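Local structure of L-lysine 6-monooxygenase (Pseudomonas syringae pv. tomato, 5CQF) at residues L164-G169 with L356-L361; S190-R195 with V220-S225; A239-T244 with Q291-L296; S317-T322 with Y326-T331. The protein probably hydroxylates the side-chain amine of L-lysine as an FAD- and NADPH-dependent monooxygenase of siderophore biosynthesis. All blocks are in the same frame, centred on the assembly; numbering follows the deposited sequence.

Contacts 1 and 2 are buried and apolar at their touching atoms, whereas contacts 3 and 4 are partly buried, contact 3 where other subunits pack and contact 4 on an outlying hairpin. Contact 1 rests on the parallel sheet that holds strand 16-19, with its centre about 28 Å from that of contact 2 and on the other side of the chain's centre. Contacts 2 and 3 adjoin: V220 CG1 lies 3.7 Å from L293 CD1, so helix 214-226, which packs on strand 206-210, also carries helix 287-302. Contact 4 alone pairs strands; there backbone hydrogen bonds are added to side-chain packing, while none cross the other three. Contacts 2, 3 and 4 all nest within the loop closed by contact 1.

Contact 1: residues L164-G169 with L356-L361; sequences LVLSSG and LIPPLL
L166 and L361 meet tip to tip: methyl CD2 of L166 lies 4.0 Å from CD1 of L361. The same methyl also meets the ring of P358, with L166 CD2 4.1 Å from P358 CG, so one branch of L166 serves two partners of the 356-361 loop. Its first torsion is displaced, chi1 -91°, with CG still roughly opposite the carbonyl carbon. L361 holds a relaxed shape, chi1 -65° and chi2 177°, which sends its two methyls to different leucines. CD1 goes to L166, while L361 CD2 passes L164 CD2 at 4.1 Å, these two side chains sliding past each other in opposite directions. The turn that presents P358 and L361 together is closed by L361 N bonding to P358 O at 3.0 Å. L164 and L166 lie on strand 163-166, between strands 16-19 and 393-396 of a parallel sheet, and L166 comes near the GxGxxG turn probably used for FAD, as in Rossmann-type folds. With no hydrogen bond across it, the contact joins loop to sheet by methyl and ring-carbon packing alone, implying a hydrophobic attachment without the directional constraint of polar bonds.

Contact 2: residues S190-R195 with V220-S225; sequences SRFLTR and VLELVS
F192 sets CG anti to its own backbone N, chi1 -176°, and this swings the ring out from the first turn of helix 192-198 to the flank of helix 214-226. The chain of E222 bends at chi2, 72°, which leaves its aliphatic part beside the ring. L223 extends its methyl CD2 to the same ring. Both partners meet F192 at the edge, near the ring plane: F192 CE2 lies 3.7 Å from E222 CG, and F192 CZ lies 3.8 Å from L223 CD2. E222 CB adds to the first approach, 3.9 Å from F192 CE2, and L223 CG to the second. The neighbouring residues 222 and 223 thus share the outer rim of one ring, and no hydrogen bond crosses between the helices. The carboxylate of E222 stands steeply to the ring, their planes 78° apart, and its OE2 makes a salt bridge to R226 one turn on; the ring is therefore met by the methylene groups while the charge is engaged within helix 214-226. Further along that helix, S225 OG bonds to L221 O at 2.7 Å, from above the carbonyl plane and on the opposite face from S225 N. F192 also rests on F187 of strand 186-188, and L223 on W207 and V209 of strand 206-210, so the two helices meet over neighbouring parts of one parallel sheet, while L221 and S225 touch helix 287-302.

Contact 3: residues A239-T244 with Q291-L296; sequences AGFKLT and QKLFSL
L293 and F294, consecutive on helix 287-302, touch F241 and K242, consecutive on the short 3-10 turn 241-243. Along the helix, L293 is the first to reach the turn, following K292, whose NZ is in a salt bridge with E289 of the same helix. In L293, CG lies anti to the backbone N, chi1 176°, and the methyl CD2 approaches F241 CD2 at 4.2 Å, the two side chains crossing at about a right angle. F294 repeats that first torsion, chi1 -177°, one residue on, and so presents its ring to the lysine. There the methylene of K242 comes to the rim of the ring near its plane, with K242 CE 3.7 Å from F294 CE1 and 4.0 Å from F294 CD1. This is a contact of aliphatic carbon with ring edge. F294 also packs on L105 of a third subunit, and S295 OG bonds to R107 of the same third subunit. On the turn itself, F241 O accepts two bonds from T244, from the backbone N and from OG1, each at 3.2 Å, which ties the end of the turn back on itself. F241 stacks edge-to-face with H236 and touches a GxGxxA turn of the kind that binds dinucleotides in Rossmann folds, consistent with NADP use. L293 touches both V220 of helix 214-226 and F241, so helix 287-302 is joined to that helix and to the loop before strand 245-246, whose T244 O is bonded by R252 of a second subunit.

Contact 4: residues S317-T322 with Y326-T331; sequences SAIEHT and YRVELT
H321 lies over one face of the Y326 ring in an offset stack, centroids 4.8 Å apart and planes inclined by 21°. The closest point is H321 CD2, 3.6 Å from Y326 CE1 and set toward the rim; in return Y326 OH lies over a face of the imidazole. The tyrosine hydroxyl is hydrogen-bonded to T185. I319 runs alongside Y326 and V328, its CD1 4.1 Å from V328 CG2, on the same face of the hairpin 314-322/325-332. The strands are antiparallel. E320 and R327 bond in both directions, R327 N reaching E320 O at 3.0 Å, and E329 N gives a straight bond to A318 O, 2.7 Å and 174°. Near the far end a classic beta bulge sets S317 and A318 both against E329: S317 N bonds to E329 O at 2.8 Å, whereas the bond from A318 N is weak. S317 OG sits between its backbone N and carbonyl carbon, chi1 59°, where it accepts from T331 OG1 at 3.0 Å and also faces the E329 carboxylate. Strand 338-343 flanks 325-332 on the other side, and L186 of strand 186-188 lies against I319 and Y326.

Contact 1: residues L164-G169 with L356-L361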
loop_
_atom_site.group_PDB
_atom_site.type_symbol
_atom_site.label_atom_id
_atom_site.label_comp_id
_atom_site.label_asym_id
_atom_site.label_seq_id
_atom_site.Cartn_x
_atom_site.Cartn_y
_atom_site.Cartn_z
ATOM N N LEU A 164 -18.985 36.222 -21.843
ATOM C CA LEU A 164 -17.794 35.568 -22.362
ATOM C C LEU A 164 -17.097 34.741 -21.281
ATOM O O LEU A 164 -16.886 35.227 -20.172
ATOM C CB LEU A 164 -16.823 36.621 -22.893
ATOM C CG LEU A 164 -15.559 36.069 -23.575
ATOM C CD1 LEU A 164 -15.903 35.417 -24.904
ATOM C CD2 LEU A 164 -14.504 37.143 -23.772
ATOM N N VAL A 165 -16.739 33.498 -21.608
ATOM C CA VAL A 165 -15.980 32.633 -20.696
ATOM C C VAL A 165 -14.666 32.257 -21.357
ATOM O O VAL A 165 -14.653 31.801 -22.493
ATOM C CB VAL A 165 -16.772 31.359 -20.338
ATOM C CG1 VAL A 165 -15.991 30.498 -19.346
ATOM C CG2 VAL A 165 -18.137 31.727 -19.764
ATOM N N LEU A 166 -13.552 32.478 -20.666
ATOM C CA LEU A 166 -12.253 32.104 -21.215
ATOM C C LEU A 166 -11.813 30.880 -20.506
ATOM O O LEU A 166 -11.609 30.941 -19.325
ATOM C CB LEU A 166 -11.204 33.180 -20.993
ATOM C CG LEU A 166 -11.051 34.216 -22.100
ATOM C CD1 LEU A 166 -12.287 35.070 -22.169
ATOM C CD2 LEU A 166 -9.819 35.055 -21.798
ATOM N N SER A 167 -11.685 29.787 -21.255
ATOM C CA SER A 167 -11.396 28.437 -20.744
ATOM C C SER A 167 -10.272 27.874 -21.581
ATOM O O SER A 167 -10.271 26.685 -21.900
ATOM C CB SER A 167 -12.623 27.497 -20.906
ATOM O OG SER A 167 -13.686 27.770 -19.997
ATOM N N SER A 168 -9.355 28.745 -21.992
ATOM C CA SER A 168 -8.254 28.376 -22.900
ATOM C C SER A 168 -6.927 28.285 -22.124
ATOM O O SER A 168 -6.041 27.523 -22.514
ATOM C CB SER A 168 -8.165 29.366 -24.079
ATOM O OG SER A 168 -8.685 30.644 -23.740
ATOM N N GLY A 169 -6.801 29.057 -21.037
ATOM C CA GLY A 169 -5.676 28.937 -20.106
ATOM C C GLY A 169 -4.616 30.020 -20.253
ATOM O O GLY A 169 -4.928 31.220 -20.214
ATOM N N LEU A 356 -1.225 38.728 -16.939
ATOM C CA LEU A 356 -1.872 39.768 -16.136
ATOM C C LEU A 356 -3.198 40.070 -16.815
ATOM O O LEU A 356 -4.224 40.149 -16.157
ATOM C CB LEU A 356 -0.989 41.031 -16.012
ATOM C CG LEU A 356 0.359 40.777 -15.328
ATOM C CD1 LEU A 356 1.168 42.059 -15.214
ATOM C CD2 LEU A 356 0.203 40.114 -13.955
ATOM N N ILE A 357 -3.134 40.235 -18.136
ATOM C CA ILE A 357 -4.290 40.393 -18.990
ATOM C C ILE A 357 -4.119 39.436 -20.154
ATOM O O ILE A 357 -3.179 39.579 -20.926
ATOM C CB ILE A 357 -4.369 41.811 -19.573
ATOM C CG1 ILE A 357 -4.604 42.817 -18.452
ATOM C CG2 ILE A 357 -5.504 41.893 -20.599
ATOM C CD1 ILE A 357 -4.570 44.268 -18.895
ATOM N N PRO A 358 -5.020 38.464 -20.303
ATOM C CA PRO A 358 -4.766 37.520 -21.376
ATOM C C PRO A 358 -4.726 38.238 -22.708
ATOM O O PRO A 358 -5.432 39.221 -22.880
ATOM C CB PRO A 358 -5.956 36.555 -21.304
ATOM C CG PRO A 358 -6.542 36.733 -19.945
ATOM C CD PRO A 358 -6.190 38.112 -19.490
ATOM N N PRO A 359 -3.889 37.766 -23.641
ATOM C CA PRO A 359 -3.762 38.436 -24.942
ATOM C C PRO A 359 -5.096 38.623 -25.641
ATOM O O PRO A 359 -5.301 39.662 -26.254
ATOM C CB PRO A 359 -2.886 37.486 -25.762
ATOM C CG PRO A 359 -2.099 36.733 -24.743
ATOM C CD PRO A 359 -2.970 36.621 -23.516
ATOM N N LEU A 360 -5.988 37.629 -25.562
ATOM C CA LEU A 360 -7.298 37.723 -26.230
ATOM C C LEU A 360 -8.174 38.872 -25.721
ATOM O O LEU A 360 -9.096 39.280 -26.401
ATOM C CB LEU A 360 -8.077 36.398 -26.139
ATOM C CG LEU A 360 -7.598 35.245 -27.031
ATOM C CD1 LEU A 360 -8.481 34.019 -26.848
ATOM C CD2 LEU A 360 -7.564 35.655 -28.496
ATOM N N LEU A 361 -7.893 39.390 -24.534
ATOM C CA LEU A 361 -8.633 40.525 -24.011
ATOM C C LEU A 361 -7.939 41.876 -24.245
ATOM O O LEU A 361 -8.375 42.887 -23.700
ATOM C CB LEU A 361 -8.891 40.302 -22.519
ATOM C CG LEU A 361 -9.793 39.106 -22.252
ATOM C CD1 LEU A 361 -9.961 38.893 -20.767
ATOM C CD2 LEU A 361 -11.147 39.302 -22.891
#

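Contact 2: residues S190-R195 with V220-S225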
loop_
_atom_site.group_PDB
_atom_site.type_symbol
_atom_site.label_atom_id
_atom_site.label_comp_id
_atom_site.label_asym_id
_atom_site.label_seq_id
_atom_site.Cartn_x
_atom_site.Cartn_y
_atom_site.Cartn_z
ATOM N N SER A 190 5.315 21.135 -22.956
ATOM C CA SER A 190 3.997 21.125 -23.599
ATOM C C SER A 190 4.018 20.533 -25.022
ATOM O O SER A 190 2.972 20.240 -25.594
ATOM C CB SER A 190 3.426 22.551 -23.658
ATOM O OG SER A 190 4.221 23.393 -24.482
ATOM N N ARG A 191 5.199 20.399 -25.611
ATOM C CA ARG A 191 5.338 19.810 -26.925
ATOM C C ARG A 191 6.254 18.584 -26.851
ATOM O O ARG A 191 6.791 18.147 -27.864
ATOM C CB ARG A 191 5.907 20.866 -27.878
ATOM C CG ARG A 191 5.018 22.100 -28.023
ATOM C CD ARG A 191 4.066 21.977 -29.208
ATOM N NE ARG A 191 4.798 22.009 -30.482
ATOM C CZ ARG A 191 5.215 23.115 -31.101
ATOM N NH1 ARG A 191 4.966 24.326 -30.588
ATOM N NH2 ARG A 191 5.882 23.008 -32.250
ATOM N N PHE A 192 6.394 18.014 -25.651
ATOM C CA PHE A 192 7.326 16.909 -25.409
ATOM C C PHE A 192 7.101 15.724 -26.329
ATOM O O PHE A 192 8.049 15.191 -26.879
ATOM C CB PHE A 192 7.297 16.454 -23.929
ATOM C CG PHE A 192 8.302 15.385 -23.606
ATOM C CD1 PHE A 192 9.630 15.702 -23.364
ATOM C CD2 PHE A 192 7.928 14.053 -23.554
ATOM C CE1 PHE A 192 10.563 14.712 -23.100
ATOM C CE2 PHE A 192 8.857 13.060 -23.281
ATOM C CZ PHE A 192 10.178 13.389 -23.065
ATOM N N LEU A 193 5.850 15.318 -26.489
ATOM C CA LEU A 193 5.526 14.135 -27.266
ATOM C C LEU A 193 5.760 14.383 -28.737
ATOM O O LEU A 193 6.418 13.596 -29.405
ATOM C CB LEU A 193 4.078 13.705 -27.036
ATOM C CG LEU A 193 3.811 12.539 -26.072
ATOM C CD1 LEU A 193 4.283 11.214 -26.684
ATOM C CD2 LEU A 193 4.443 12.782 -24.706
ATOM N N THR A 194 5.221 15.486 -29.235
ATOM C CA THR A 194 5.388 15.867 -30.632
ATOM C C THR A 194 6.868 15.930 -30.991
ATOM O O THR A 194 7.297 15.385 -31.987
ATOM C CB THR A 194 4.726 17.243 -30.898
ATOM O OG1 THR A 194 3.435 17.296 -30.262
ATOM C CG2 THR A 194 4.569 17.491 -32.376
ATOM N N ARG A 195 7.652 16.585 -30.147
ATOM C CA ARG A 195 9.079 16.765 -30.402
ATOM C C ARG A 195 9.835 15.446 -30.386
ATOM O O ARG A 195 10.685 15.212 -31.245
ATOM C CB ARG A 195 9.704 17.715 -29.374
ATOM C CG ARG A 195 9.189 19.145 -29.449
ATOM C CD ARG A 195 9.906 19.910 -30.546
ATOM N NE ARG A 195 9.454 21.291 -30.628
ATOM C CZ ARG A 195 9.606 22.069 -31.695
ATOM N NH1 ARG A 195 10.183 21.604 -32.794
ATOM N NH2 ARG A 195 9.166 23.314 -31.671
ATOM N N VAL A 220 11.607 13.051 -17.719
ATOM C CA VAL A 220 12.769 12.292 -17.353
ATOM C C VAL A 220 12.466 10.823 -17.472
ATOM O O VAL A 220 13.223 10.078 -18.092
ATOM C CB VAL A 220 13.261 12.639 -15.943
ATOM C CG1 VAL A 220 14.364 11.693 -15.494
ATOM C CG2 VAL A 220 13.787 14.066 -15.917
ATOM N N LEU A 221 11.364 10.406 -16.882
ATOM C CA LEU A 221 10.993 8.996 -16.905
ATOM C C LEU A 221 10.862 8.475 -18.317
ATOM O O LEU A 221 11.322 7.368 -18.624
ATOM C CB LEU A 221 9.694 8.767 -16.148
ATOM C CG LEU A 221 9.170 7.326 -16.012
ATOM C CD1 LEU A 221 10.150 6.439 -15.272
ATOM C CD2 LEU A 221 7.858 7.358 -15.243
ATOM N N GLU A 222 10.253 9.267 -19.184
ATOM C CA GLU A 222 9.981 8.805 -20.517
ATOM C C GLU A 222 11.302 8.677 -21.276
ATOM O O GLU A 222 11.518 7.703 -22.033
ATOM C CB GLU A 222 8.996 9.723 -21.221
ATOM C CG GLU A 222 8.801 9.431 -22.714
ATOM C CD GLU A 222 8.013 8.158 -23.025
ATOM O OE1 GLU A 222 7.190 7.728 -22.186
ATOM O OE2 GLU A 222 8.202 7.611 -24.141
ATOM N N LEU A 223 12.212 9.621 -21.053
ATOM C CA LEU A 223 13.499 9.549 -21.728
ATOM C C LEU A 223 14.304 8.324 -21.288
ATOM O O LEU A 223 14.759 7.560 -22.142
ATOM C CB LEU A 223 14.313 10.798 -21.505
ATOM C CG LEU A 223 13.743 12.072 -22.102
ATOM C CD1 LEU A 223 14.622 13.220 -21.646
ATOM C CD2 LEU A 223 13.670 12.015 -23.636
ATOM N N VAL A 224 14.507 8.131 -19.980
ATOM C CA VAL A 224 15.271 6.966 -19.540
ATOM C C VAL A 224 14.502 5.670 -19.826
ATOM O O VAL A 224 15.097 4.613 -19.842
ATOM C CB VAL A 224 15.666 6.995 -18.046
ATOM C CG1 VAL A 224 16.560 8.177 -17.732
ATOM C CG2 VAL A 224 14.438 6.989 -17.145
ATOM N N SER A 225 13.198 5.743 -20.057
ATOM C CA SER A 225 12.438 4.553 -20.455
ATOM C C SER A 225 12.634 4.163 -21.906
ATOM O O SER A 225 12.516 3.015 -22.238
ATOM C CB SER A 225 10.934 4.739 -20.233
ATOM O OG SER A 225 10.654 4.766 -18.866
#

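Contact 3: residues A239-T244 with Q291-L296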
loop_
_atom_site.group_PDB
_atom_site.type_symbol
_atom_site.label_atom_id
_atom_site.label_comp_id
_atom_site.label_asym_id
_atom_site.label_seq_id
_atom_site.Cartn_x
_atom_site.Cartn_y
_atom_site.Cartn_z
ATOM N N ALA A 239 15.947 22.051 -4.163
ATOM C CA ALA A 239 16.271 20.621 -4.021
ATOM C C ALA A 239 15.625 19.826 -5.131
ATOM O O ALA A 239 14.677 20.291 -5.800
ATOM C CB ALA A 239 15.828 20.070 -2.664
ATOM N N GLY A 240 16.148 18.629 -5.350
ATOM C CA GLY A 240 15.650 17.824 -6.461
ATOM C C GLY A 240 14.305 17.172 -6.230
ATOM O O GLY A 240 13.548 17.522 -5.332
ATOM N N PHE A 241 14.048 16.158 -7.034
ATOM C CA PHE A 241 12.809 15.423 -6.986
ATOM C C PHE A 241 12.579 14.726 -5.644
ATOM O O PHE A 241 11.436 14.588 -5.230
ATOM C CB PHE A 241 12.797 14.367 -8.099
ATOM C CG PHE A 241 12.677 14.923 -9.489
ATOM C CD1 PHE A 241 11.651 15.752 -9.828
ATOM C CD2 PHE A 241 13.563 14.539 -10.470
ATOM C CE1 PHE A 241 11.505 16.217 -11.114
ATOM C CE2 PHE A 241 13.420 14.988 -11.768
ATOM C CZ PHE A 241 12.384 15.836 -12.091
ATOM N N LYS A 242 13.639 14.309 -4.952
ATOM C CA LYS A 242 13.473 13.530 -3.694
ATOM C C LYS A 242 12.888 14.339 -2.541
ATOM O O LYS A 242 12.415 13.779 -1.535
ATOM C CB LYS A 242 14.798 12.909 -3.244
ATOM C CG LYS A 242 15.212 11.718 -4.087
ATOM C CD LYS A 242 16.715 11.468 -4.001
ATOM C CE LYS A 242 17.088 10.123 -4.621
ATOM N NZ LYS A 242 18.257 10.225 -5.547
ATOM N N LEU A 243 12.949 15.659 -2.679
ATOM C CA LEU A 243 12.375 16.540 -1.684
ATOM C C LEU A 243 11.136 17.319 -2.184
ATOM O O LEU A 243 10.648 18.174 -1.459
ATOM C CB LEU A 243 13.465 17.467 -1.102
ATOM C CG LEU A 243 14.432 16.773 -0.120
ATOM C CD1 LEU A 243 15.680 17.616 0.151
ATOM C CD2 LEU A 243 13.751 16.426 1.198
ATOM N N THR A 244 10.587 16.995 -3.360
ATOM C CA THR A 244 9.297 17.584 -3.748
ATOM C C THR A 244 8.140 17.102 -2.871
ATOM O O THR A 244 8.197 16.037 -2.236
ATOM C CB THR A 244 8.860 17.284 -5.201
ATOM O OG1 THR A 244 8.478 15.896 -5.332
ATOM C CG2 THR A 244 9.951 17.722 -6.220
ATOM N N GLN A 291 7.787 7.322 -7.569
ATOM C CA GLN A 291 8.127 5.931 -7.367
ATOM C C GLN A 291 8.590 5.286 -8.666
ATOM O O GLN A 291 9.553 4.547 -8.672
ATOM C CB GLN A 291 6.941 5.182 -6.731
ATOM C CG GLN A 291 7.024 3.655 -6.673
ATOM C CD GLN A 291 8.250 3.124 -5.934
ATOM O OE1 GLN A 291 8.823 3.811 -5.079
ATOM N NE2 GLN A 291 8.666 1.885 -6.272
ATOM N N LYS A 292 7.931 5.566 -9.777
ATOM C CA LYS A 292 8.311 4.914 -11.049
ATOM C C LYS A 292 9.723 5.329 -11.438
ATOM O O LYS A 292 10.558 4.493 -11.855
ATOM C CB LYS A 292 7.314 5.240 -12.175
ATOM C CG LYS A 292 6.203 4.211 -12.318
ATOM C CD LYS A 292 4.870 4.820 -12.738
ATOM C CE LYS A 292 4.805 5.136 -14.218
ATOM N NZ LYS A 292 3.868 6.272 -14.516
ATOM N N LEU A 293 9.989 6.623 -11.294
ATOM C CA LEU A 293 11.285 7.166 -11.688
ATOM C C LEU A 293 12.358 6.650 -10.767
ATOM O O LEU A 293 13.347 6.130 -11.229
ATOM C CB LEU A 293 11.269 8.693 -11.733
ATOM C CG LEU A 293 12.622 9.338 -12.041
ATOM C CD1 LEU A 293 13.188 8.879 -13.374
ATOM C CD2 LEU A 293 12.435 10.827 -12.044
ATOM N N PHE A 294 12.146 6.721 -9.466
ATOM C CA PHE A 294 13.162 6.222 -8.511
ATOM C C PHE A 294 13.434 4.700 -8.659
ATOM O O PHE A 294 14.587 4.242 -8.655
ATOM C CB PHE A 294 12.723 6.592 -7.085
ATOM C CG PHE A 294 13.703 6.208 -6.030
ATOM C CD1 PHE A 294 14.759 7.069 -5.678
ATOM C CD2 PHE A 294 13.594 4.986 -5.380
ATOM C CE1 PHE A 294 15.683 6.691 -4.698
ATOM C CE2 PHE A 294 14.528 4.601 -4.413
ATOM C CZ PHE A 294 15.565 5.454 -4.069
ATOM N N SER A 295 12.387 3.912 -8.822
ATOM C CA SER A 295 12.554 2.454 -9.004
ATOM C C SER A 295 13.356 2.081 -10.259
ATOM O O SER A 295 14.214 1.217 -10.212
ATOM C CB SER A 295 11.187 1.767 -9.052
ATOM O OG SER A 295 11.305 0.380 -9.302
ATOM N N LEU A 296 13.079 2.755 -11.367
ATOM C CA LEU A 296 13.745 2.471 -12.617
ATOM C C LEU A 296 15.214 2.838 -12.569
ATOM O O LEU A 296 16.060 2.100 -13.058
ATOM C CB LEU A 296 13.054 3.242 -13.753
ATOM C CG LEU A 296 13.631 3.096 -15.180
ATOM C CD1 LEU A 296 13.912 1.630 -15.492
ATOM C CD2 LEU A 296 12.663 3.682 -16.204
#

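Contact 4: residues S317-T322 with Y326-T331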
loop_
_atom_site.group_PDB
_atom_site.type_symbol
_atom_site.label_atom_id
_atom_site.label_comp_id
_atom_site.label_asym_id
_atom_site.label_seq_id
_atom_site.Cartn_x
_atom_site.Cartn_y
_atom_site.Cartn_z
ATOM N N SER A 317 23.212 29.546 -16.289
ATOM C CA SER A 317 23.793 30.875 -16.338
ATOM C C SER A 317 24.340 31.223 -17.734
ATOM O O SER A 317 24.624 32.376 -18.019
ATOM C CB SER A 317 24.921 30.935 -15.304
ATOM O OG SER A 317 25.904 29.943 -15.580
ATOM N N ALA A 318 24.529 30.211 -18.577
ATOM C CA ALA A 318 24.842 30.405 -20.004
ATOM C C ALA A 318 24.546 29.128 -20.796
ATOM O O ALA A 318 24.656 28.023 -20.277
ATOM C CB ALA A 318 26.297 30.826 -20.200
ATOM N N ILE A 319 24.189 29.296 -22.060
ATOM C CA ILE A 319 23.920 28.178 -22.955
ATOM C C ILE A 319 24.183 28.607 -24.390
ATOM O O ILE A 319 23.839 29.721 -24.776
ATOM C CB ILE A 319 22.458 27.694 -22.798
ATOM C CG1 ILE A 319 22.128 26.597 -23.813
ATOM C CG2 ILE A 319 21.471 28.839 -22.949
ATOM C CD1 ILE A 319 20.875 25.819 -23.475
ATOM N N GLU A 320 24.804 27.741 -25.182
ATOM C CA GLU A 320 24.934 28.018 -26.598
ATOM C C GLU A 320 24.810 26.760 -27.411
ATOM O O GLU A 320 25.170 25.684 -26.960
ATOM C CB GLU A 320 26.232 28.769 -26.935
ATOM C CG GLU A 320 27.528 28.114 -26.492
ATOM C CD GLU A 320 28.766 28.917 -26.919
ATOM O OE1 GLU A 320 29.463 29.450 -26.018
ATOM O OE2 GLU A 320 29.044 29.023 -28.146
ATOM N N HIS A 321 24.264 26.927 -28.606
ATOM C CA HIS A 321 24.097 25.855 -29.554
ATOM C C HIS A 321 25.364 25.824 -30.397
ATOM O O HIS A 321 25.713 26.797 -31.053
ATOM C CB HIS A 321 22.852 26.147 -30.395
ATOM C CG HIS A 321 22.385 25.005 -31.243
ATOM N ND1 HIS A 321 21.750 25.197 -32.453
ATOM C CD2 HIS A 321 22.435 23.664 -31.056
ATOM C CE1 HIS A 321 21.433 24.026 -32.974
ATOM N NE2 HIS A 321 21.835 23.078 -32.145
ATOM N N THR A 322 26.086 24.724 -30.328
ATOM C CA THR A 322 27.229 24.504 -31.178
ATOM C C THR A 322 26.905 23.402 -32.197
ATOM O O THR A 322 25.786 22.876 -32.257
ATOM C CB THR A 322 28.449 24.097 -30.329
ATOM O OG1 THR A 322 28.256 22.775 -29.820
ATOM C CG2 THR A 322 28.610 25.033 -29.158
ATOM N N TYR A 326 24.644 21.247 -27.206
ATOM C CA TYR A 326 24.579 22.437 -26.373
ATOM C C TYR A 326 25.679 22.402 -25.345
ATOM O O TYR A 326 26.011 21.331 -24.839
ATOM C CB TYR A 326 23.228 22.544 -25.661
ATOM C CG TYR A 326 22.087 22.637 -26.631
ATOM C CD1 TYR A 326 21.615 23.862 -27.078
ATOM C CD2 TYR A 326 21.493 21.493 -27.137
ATOM C CE1 TYR A 326 20.576 23.933 -27.991
ATOM C CE2 TYR A 326 20.453 21.560 -28.048
ATOM C CZ TYR A 326 20.011 22.780 -28.477
ATOM O OH TYR A 326 18.998 22.819 -29.392
ATOM N N ARG A 327 26.230 23.583 -25.052
ATOM C CA ARG A 327 27.193 23.787 -23.988
ATOM C C ARG A 327 26.475 24.616 -22.920
ATOM O O ARG A 327 26.115 25.770 -23.145
ATOM C CB ARG A 327 28.432 24.494 -24.524
ATOM C CG ARG A 327 29.609 24.589 -23.556
ATOM C CD ARG A 327 30.691 25.537 -24.101
ATOM N NE ARG A 327 31.738 25.932 -23.133
ATOM C CZ ARG A 327 31.587 26.789 -22.111
ATOM N NH1 ARG A 327 30.408 27.370 -21.834
ATOM N NH2 ARG A 327 32.632 27.054 -21.332
ATOM N N VAL A 328 26.236 24.005 -21.764
ATOM C CA VAL A 328 25.383 24.610 -20.738
ATOM C C VAL A 328 26.172 24.881 -19.475
ATOM O O VAL A 328 26.805 23.974 -18.921
ATOM C CB VAL A 328 24.207 23.694 -20.384
ATOM C CG1 VAL A 328 23.258 24.418 -19.459
ATOM C CG2 VAL A 328 23.475 23.249 -21.641
ATOM N N GLU A 329 26.147 26.128 -19.024
ATOM C CA GLU A 329 26.840 26.484 -17.803
ATOM C C GLU A 329 25.829 26.555 -16.691
ATOM O O GLU A 329 24.866 27.322 -16.784
ATOM C CB GLU A 329 27.557 27.842 -17.926
ATOM C CG GLU A 329 28.416 28.189 -16.705
ATOM C CD GLU A 329 28.871 29.638 -16.671
ATOM O OE1 GLU A 329 28.015 30.545 -16.527
ATOM O OE2 GLU A 329 30.091 29.870 -16.770
ATOM N N LEU A 330 26.078 25.779 -15.631
ATOM C CA LEU A 330 25.292 25.836 -14.398
ATOM C C LEU A 330 26.012 26.612 -13.316
ATOM O O LEU A 330 27.225 26.512 -13.166
ATOM C CB LEU A 330 25.034 24.430 -13.856
ATOM C CG LEU A 330 24.408 23.370 -14.758
ATOM C CD1 LEU A 330 23.995 22.141 -13.952
ATOM C CD2 LEU A 330 23.215 23.939 -15.502
ATOM N N THR A 331 25.245 27.343 -12.527
ATOM C CA THR A 331 25.771 28.016 -11.374
ATOM C C THR A 331 24.979 27.561 -10.154
ATOM O O THR A 331 23.747 27.641 -10.139
ATOM C CB THR A 331 25.699 29.548 -11.574
ATOM O OG1 THR A 331 26.580 29.911 -12.635
ATOM C CG2 THR A 331 26.103 30.307 -10.330
#